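Local coordinates for protein polyphosphate kinase (Porphyromonas gingivalis, PDB 2O8R) that probably catalyses the reversible transfer of the terminal phosphate of ATP onto a growing polyphosphate chain, as a member of the PPK1 family, at residues D187-F192 / S207-I212; G160-A165 / N299-Q304. The protein carries 3 engineered substitutions. All coordinates share one frame; numbering follows the deposited sequence. Where two conformers were deposited one is given.

How the interactions relate
Both contacts lie in the middle domain of the kinase. Following the chain from the N terminus, residues 160-165 come first, running into strand 163-169; 187-192 and 207-212 follow, and 299-304 comes last. Interaction 1 closes a short loop of 14 residues and joins the two antiparallel strands 192-195 and 204-208 at the start of helix 209-214. Interaction 2 closes a much longer loop of 133 residues, within which the whole of interaction 1 falls. The contacts meet directly: Arg191 NH2 probably donates to Val301 O (2.8 Å), and Asp211 OD2 lies 2.6 Å from Tyr300 OH, a probable hydrogen bond. Residues 299-304 thus lie between the entry of strand 163-169 and the loop and helix of interaction 1.

Interaction 1: D187-F192 / S207-I212; sequences DGLPRF and SFLEDI
Phe192 and Phe208 face each other as a non-hydrogen-bonded pair at the end of a beta hairpin, where strand 204-208 passes directly into helix 209-214 and Phe208 takes the N-cap position. Their side chains lie side by side on the same face of the sheet, and the rings form an edge-to-face pair: CE1 of Phe192 sits over one face of the Phe208 ring, 3.6 Å from Phe208 CE1, with the planes 62° apart. The backbone closes alongside them through Leu209 N, which donates to Arg191 O (2.7 Å).

The CB of Arg191 points away from 207-212, but with CG anti to the backbone N (chi1 -176°) and a bend at chi2 its guanidinium returns to Glu210. The grip is side-on and two-pronged: NE reaches Glu210 OE1 at 2.9 Å and NH2 reaches Glu210 OE2 at 2.6 Å, both on the syn side, with guanidinium and carboxylate planes 40° apart. NH1 also pairs with Asp305, so this buried arginine has two carboxylate partners that probably stabilise its charge.

The packed part extends to Leu189 and Leu209, which cross at about a right angle and both rest on Ile139 of helix 125-139. Pro190 forms the looser, partly exposed edge, where Phe410 of the second subunit packs on it and on Leu189. Even here Leu209 stays close, its CD2 3.4 Å from Pro190 O and 3.6 Å from Leu189 CB.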
loop_
_atom_site.group_PDB
_atom_site.type_symbol
_atom_site.label_atom_id
_atom_site.label_comp_id
_atom_site.label_asym_id
_atom_site.label_seq_id
_atom_site.Cartn_x
_atom_site.Cartn_y
_atom_site.Cartn_z
ATOM N N ASP A 187 -11.866 -1.728 9.090
ATOM C CA ASP A 187 -11.406 -1.718 7.716
ATOM C C ASP A 187 -11.789 -0.416 7.015
ATOM O O ASP A 187 -11.370 -0.163 5.890
ATOM C CB ASP A 187 -12.010 -2.908 6.968
ATOM C CG ASP A 187 -13.535 -2.992 7.106
ATOM O OD1 ASP A 187 -14.159 -2.058 7.657
ATOM O OD2 ASP A 187 -14.116 -4.007 6.660
ATOM N N GLY A 188 -12.628 0.383 7.664
ATOM C CA GLY A 188 -13.113 1.633 7.087
ATOM C C GLY A 188 -13.062 2.817 8.043
ATOM O O GLY A 188 -13.211 3.961 7.627
ATOM N N LEU A 189 -12.860 2.541 9.328
ATOM C CA LEU A 189 -12.791 3.585 10.345
ATOM C C LEU A 189 -11.602 3.332 11.272
ATOM O O LEU A 189 -11.078 2.222 11.318
ATOM C CB LEU A 189 -14.086 3.601 11.153
ATOM C CG LEU A 189 -15.345 4.193 10.524
ATOM C CD1 LEU A 189 -16.378 4.366 11.605
ATOM C CD2 LEU A 189 -15.039 5.520 9.881
ATOM N N PRO A 190 -11.158 4.356 12.009
ATOM C CA PRO A 190 -10.079 4.084 12.937
ATOM C C PRO A 190 -10.578 3.369 14.194
ATOM O O PRO A 190 -11.754 3.500 14.566
ATOM C CB PRO A 190 -9.580 5.479 13.298
ATOM C CG PRO A 190 -10.762 6.335 13.174
ATOM C CD PRO A 190 -11.581 5.765 12.056
ATOM N N ARG A 191 -9.682 2.619 14.835
ATOM C CA ARG A 191 -9.992 1.928 16.082
ATOM C C ARG A 191 -10.301 2.967 17.139
ATOM O O ARG A 191 -11.216 2.789 17.948
ATOM C CB ARG A 191 -8.802 1.079 16.532
ATOM C CG ARG A 191 -9.050 0.239 17.769
ATOM C CD ARG A 191 -10.177 -0.778 17.570
ATOM N NE ARG A 191 -10.545 -1.430 18.829
ATOM C CZ ARG A 191 -9.934 -2.500 19.335
ATOM N NH1 ARG A 191 -8.912 -3.072 18.708
ATOM N NH2 ARG A 191 -10.353 -3.014 20.473
ATOM N N PHE A 192 -9.534 4.059 17.104
ATOM C CA PHE A 192 -9.688 5.155 18.052
ATOM C C PHE A 192 -10.262 6.391 17.381
ATOM O O PHE A 192 -9.752 6.842 16.358
ATOM C CB PHE A 192 -8.361 5.444 18.734
ATOM C CG PHE A 192 -7.776 4.243 19.403
ATOM C CD1 PHE A 192 -8.342 3.747 20.572
ATOM C CD2 PHE A 192 -6.694 3.580 18.841
ATOM C CE1 PHE A 192 -7.823 2.623 21.187
ATOM C CE2 PHE A 192 -6.170 2.459 19.449
ATOM C CZ PHE A 192 -6.737 1.976 20.623
ATOM N N SER A 207 -12.088 7.477 21.864
ATOM C CA SER A 207 -13.009 6.392 22.137
ATOM C C SER A 207 -12.661 5.231 21.252
ATOM O O SER A 207 -12.262 5.438 20.102
ATOM C CB SER A 207 -14.425 6.826 21.810
ATOM O OG SER A 207 -14.889 7.751 22.760
ATOM N N PHE A 208 -12.810 4.022 21.790
ATOM C CA PHE A 208 -12.784 2.797 20.980
ATOM C C PHE A 208 -13.997 2.807 20.063
ATOM O O PHE A 208 -15.105 3.173 20.474
ATOM C CB PHE A 208 -12.866 1.539 21.852
ATOM C CG PHE A 208 -11.630 1.271 22.681
ATOM C CD1 PHE A 208 -10.682 0.348 22.259
ATOM C CD2 PHE A 208 -11.431 1.910 23.893
ATOM C CE1 PHE A 208 -9.557 0.082 23.023
ATOM C CE2 PHE A 208 -10.313 1.643 24.661
ATOM C CZ PHE A 208 -9.373 0.728 24.226
ATOM N N LEU A 209 -13.789 2.403 18.823
ATOM C CA LEU A 209 -14.887 2.258 17.890
ATOM C C LEU A 209 -15.978 1.352 18.459
ATOM O O LEU A 209 -17.162 1.704 18.407
ATOM C CB LEU A 209 -14.373 1.702 16.567
ATOM C CG LEU A 209 -15.252 1.824 15.328
ATOM C CD1 LEU A 209 -15.864 3.210 15.245
ATOM C CD2 LEU A 209 -14.413 1.508 14.080
ATOM N N GLU A 210 -15.584 0.209 19.030
ATOM C CA GLU A 210 -16.566 -0.781 19.505
ATOM C C GLU A 210 -17.388 -0.272 20.678
ATOM O O GLU A 210 -18.517 -0.710 20.875
ATOM C CB GLU A 210 -15.931 -2.142 19.833
ATOM C CG GLU A 210 -15.014 -2.172 21.061
ATOM C CD GLU A 210 -13.549 -1.885 20.729
ATOM O OE1 GLU A 210 -13.278 -1.126 19.770
ATOM O OE2 GLU A 210 -12.667 -2.418 21.441
ATOM N N ASP A 211 -16.823 0.658 21.444
ATOM C CA ASP A 211 -17.562 1.302 22.519
ATOM C C ASP A 211 -18.721 2.136 21.955
ATOM O O ASP A 211 -19.856 2.020 22.405
ATOM C CB ASP A 211 -16.624 2.143 23.387
ATOM C CG ASP A 211 -15.886 1.315 24.437
ATOM O OD1 ASP A 211 -16.237 0.138 24.649
ATOM O OD2 ASP A 211 -14.954 1.852 25.063
ATOM N N ILE A 212 -18.437 2.942 20.940
ATOM C CA ILE A 212 -19.471 3.721 20.284
ATOM C C ILE A 212 -20.597 2.830 19.797
ATOM O O ILE A 212 -21.767 3.122 20.048
ATOM C CB ILE A 212 -18.928 4.552 19.111
ATOM C CG1 ILE A 212 -17.751 5.427 19.590
ATOM C CG2 ILE A 212 -20.084 5.394 18.484
ATOM C CD1 ILE A 212 -16.879 5.946 18.449
#

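Interaction 2: G160-A165 / N299-Q304; sequences GRVYLA and NYVNLQ
Val162 lays its CG2 methyl against the base of the Asn302 side chain, 3.6 Å from Asn302 CB, and against the tip of Val301, where the two CG2 methyls of Val162 and Val301 are 4.0 Å apart. With chi1 at 171°, CG2 of Val162 stands opposite the carbonyl carbon, beside the backbone N, and from there reaches both partners. The side chains cross at a slant, and the small apolar patch they make joins the entry of strand 163-169 to the loop that follows strand 294-297.

The polar end of Asn302 behaves differently. Its OD1 comes to 3.3 Å from Gly160 O, but both are acceptors and do not bond to each other; OD1 instead accepts a hydrogen bond from Lys233 NZ, whose positive charge probably eases the closeness of the two oxygens. Asn302 itself has a left-handed backbone conformation (phi 59°, psi 45°), turning the chain just before the 3-10 segment that starts at Leu303.

Val162 is also in touch with Val184, while Val301 leans on Lys233 of strand 225-235, one of the two neighbours of strand 163-169 in the six-stranded sheet. On the flanks of the loop, Tyr300 and Leu303 pack against helix 83-112, and Tyr300 also meets Glu210 of helix 209-214.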
loop_
_atom_site.group_PDB
_atom_site.type_symbol
_atom_site.label_atom_id
_atom_site.label_comp_id
_atom_site.label_asym_id
_atom_site.label_seq_id
_atom_site.Cartn_x
_atom_site.Cartn_y
_atom_site.Cartn_z
ATOM N N GLY A 160 -8.251 -11.730 13.259
ATOM C CA GLY A 160 -7.592 -10.431 13.366
ATOM C C GLY A 160 -8.547 -9.264 13.476
ATOM O O GLY A 160 -8.120 -8.125 13.621
ATOM N N ARG A 161 -9.842 -9.552 13.395
ATOM C CA ARG A 161 -10.872 -8.531 13.529
ATOM C C ARG A 161 -11.525 -8.592 14.913
ATOM O O ARG A 161 -11.323 -9.545 15.673
ATOM C CB ARG A 161 -11.926 -8.683 12.423
ATOM C CG ARG A 161 -11.380 -8.576 11.001
ATOM C CD ARG A 161 -11.019 -7.141 10.618
ATOM N NE ARG A 161 -12.093 -6.441 9.905
ATOM C CZ ARG A 161 -12.980 -5.635 10.483
ATOM N NH1 ARG A 161 -12.939 -5.430 11.793
ATOM N NH2 ARG A 161 -13.912 -5.033 9.756
ATOM N N VAL A 162 -12.297 -7.565 15.239
ATOM C CA VAL A 162 -13.044 -7.537 16.469
ATOM C C VAL A 162 -14.499 -7.620 16.087
ATOM O O VAL A 162 -14.942 -6.920 15.181
ATOM C CB VAL A 162 -12.810 -6.235 17.218
ATOM C CG1 VAL A 162 -13.758 -6.117 18.392
ATOM C CG2 VAL A 162 -11.383 -6.155 17.678
ATOM N N TYR A 163 -15.233 -8.503 16.751
ATOM C CA TYR A 163 -16.683 -8.571 16.582
ATOM C C TYR A 163 -17.357 -8.395 17.928
ATOM O O TYR A 163 -16.758 -8.630 18.994
ATOM C CB TYR A 163 -17.122 -9.911 16.010
ATOM C CG TYR A 163 -16.711 -10.205 14.594
ATOM C CD1 TYR A 163 -17.663 -10.306 13.587
ATOM C CD2 TYR A 163 -15.378 -10.420 14.262
ATOM C CE1 TYR A 163 -17.294 -10.603 12.286
ATOM C CE2 TYR A 163 -14.998 -10.715 12.958
ATOM C CZ TYR A 163 -15.958 -10.801 11.975
ATOM O OH TYR A 163 -15.584 -11.100 10.681
ATOM N N LEU A 164 -18.614 -7.981 17.862
ATOM C CA LEU A 164 -19.452 -7.837 19.027
ATOM C C LEU A 164 -20.515 -8.903 18.947
ATOM O O LEU A 164 -21.268 -8.980 17.967
ATOM C CB LEU A 164 -20.110 -6.465 19.014
ATOM C CG LEU A 164 -19.628 -5.322 19.905
ATOM C CD1 LEU A 164 -18.379 -5.633 20.715
ATOM C CD2 LEU A 164 -19.436 -4.099 19.039
ATOM N N ALA A 165 -20.556 -9.755 19.962
ATOM C CA ALA A 165 -21.687 -10.654 20.122
ATOM C C ALA A 165 -22.672 -9.989 21.071
ATOM O O ALA A 165 -22.312 -9.631 22.192
ATOM C CB ALA A 165 -21.242 -11.981 20.654
ATOM N N ASN A 299 -11.606 -6.528 28.794
ATOM C CA ASN A 299 -12.765 -5.896 28.181
ATOM C C ASN A 299 -12.547 -5.346 26.767
ATOM O O ASN A 299 -13.517 -5.093 26.044
ATOM C CB ASN A 299 -13.271 -4.797 29.099
ATOM C CG ASN A 299 -14.701 -4.484 28.864
ATOM O OD1 ASN A 299 -15.023 -3.520 28.177
ATOM N ND2 ASN A 299 -15.588 -5.307 29.418
ATOM N N TYR A 300 -11.280 -5.149 26.390
ATOM C CA TYR A 300 -10.911 -4.748 25.025
ATOM C C TYR A 300 -9.930 -5.742 24.422
ATOM O O TYR A 300 -8.943 -6.100 25.062
ATOM C CB TYR A 300 -10.306 -3.341 24.997
ATOM C CG TYR A 300 -11.237 -2.296 25.534
ATOM C CD1 TYR A 300 -12.217 -1.732 24.726
ATOM C CD2 TYR A 300 -11.156 -1.885 26.864
ATOM C CE1 TYR A 300 -13.095 -0.769 25.227
ATOM C CE2 TYR A 300 -12.022 -0.932 27.373
ATOM C CZ TYR A 300 -12.986 -0.374 26.549
ATOM O OH TYR A 300 -13.840 0.574 27.053
ATOM N N VAL A 301 -10.215 -6.191 23.199
ATOM C CA VAL A 301 -9.363 -7.162 22.521
ATOM C C VAL A 301 -8.687 -6.586 21.274
ATOM O O VAL A 301 -9.004 -5.480 20.824
ATOM C CB VAL A 301 -10.131 -8.456 22.141
ATOM C CG1 VAL A 301 -10.747 -9.102 23.379
ATOM C CG2 VAL A 301 -11.188 -8.184 21.088
ATOM N N ASN A 302 -7.758 -7.355 20.722
ATOM C CA ASN A 302 -6.987 -6.947 19.553
ATOM C C ASN A 302 -6.209 -5.669 19.814
ATOM O O ASN A 302 -6.180 -4.760 18.986
ATOM C CB ASN A 302 -7.889 -6.773 18.343
ATOM C CG ASN A 302 -7.246 -7.250 17.083
ATOM O OD1 ASN A 302 -7.231 -8.451 16.802
ATOM N ND2 ASN A 302 -6.718 -6.317 16.298
ATOM N N LEU A 303 -5.562 -5.619 20.972
ATOM C CA LEU A 303 -4.945 -4.393 21.426
ATOM C C LEU A 303 -3.625 -4.052 20.741
ATOM O O LEU A 303 -2.934 -3.136 21.168
ATOM C CB LEU A 303 -4.783 -4.409 22.934
ATOM C CG LEU A 303 -6.088 -4.161 23.673
ATOM C CD1 LEU A 303 -5.847 -4.348 25.155
ATOM C CD2 LEU A 303 -6.586 -2.762 23.388
ATOM N N GLN A 304 -3.282 -4.768 19.674
ATOM C CA GLN A 304 -2.117 -4.407 18.885
ATOM C C GLN A 304 -2.426 -3.123 18.142
ATOM O O GLN A 304 -1.514 -2.449 17.652
ATOM C CB GLN A 304 -1.728 -5.508 17.905
ATOM C CG GLN A 304 -2.891 -6.142 17.141
ATOM C CD GLN A 304 -3.363 -7.404 17.825
ATOM O OE1 GLN A 304 -3.809 -7.368 18.967
ATOM N NE2 GLN A 304 -3.234 -8.533 17.146
#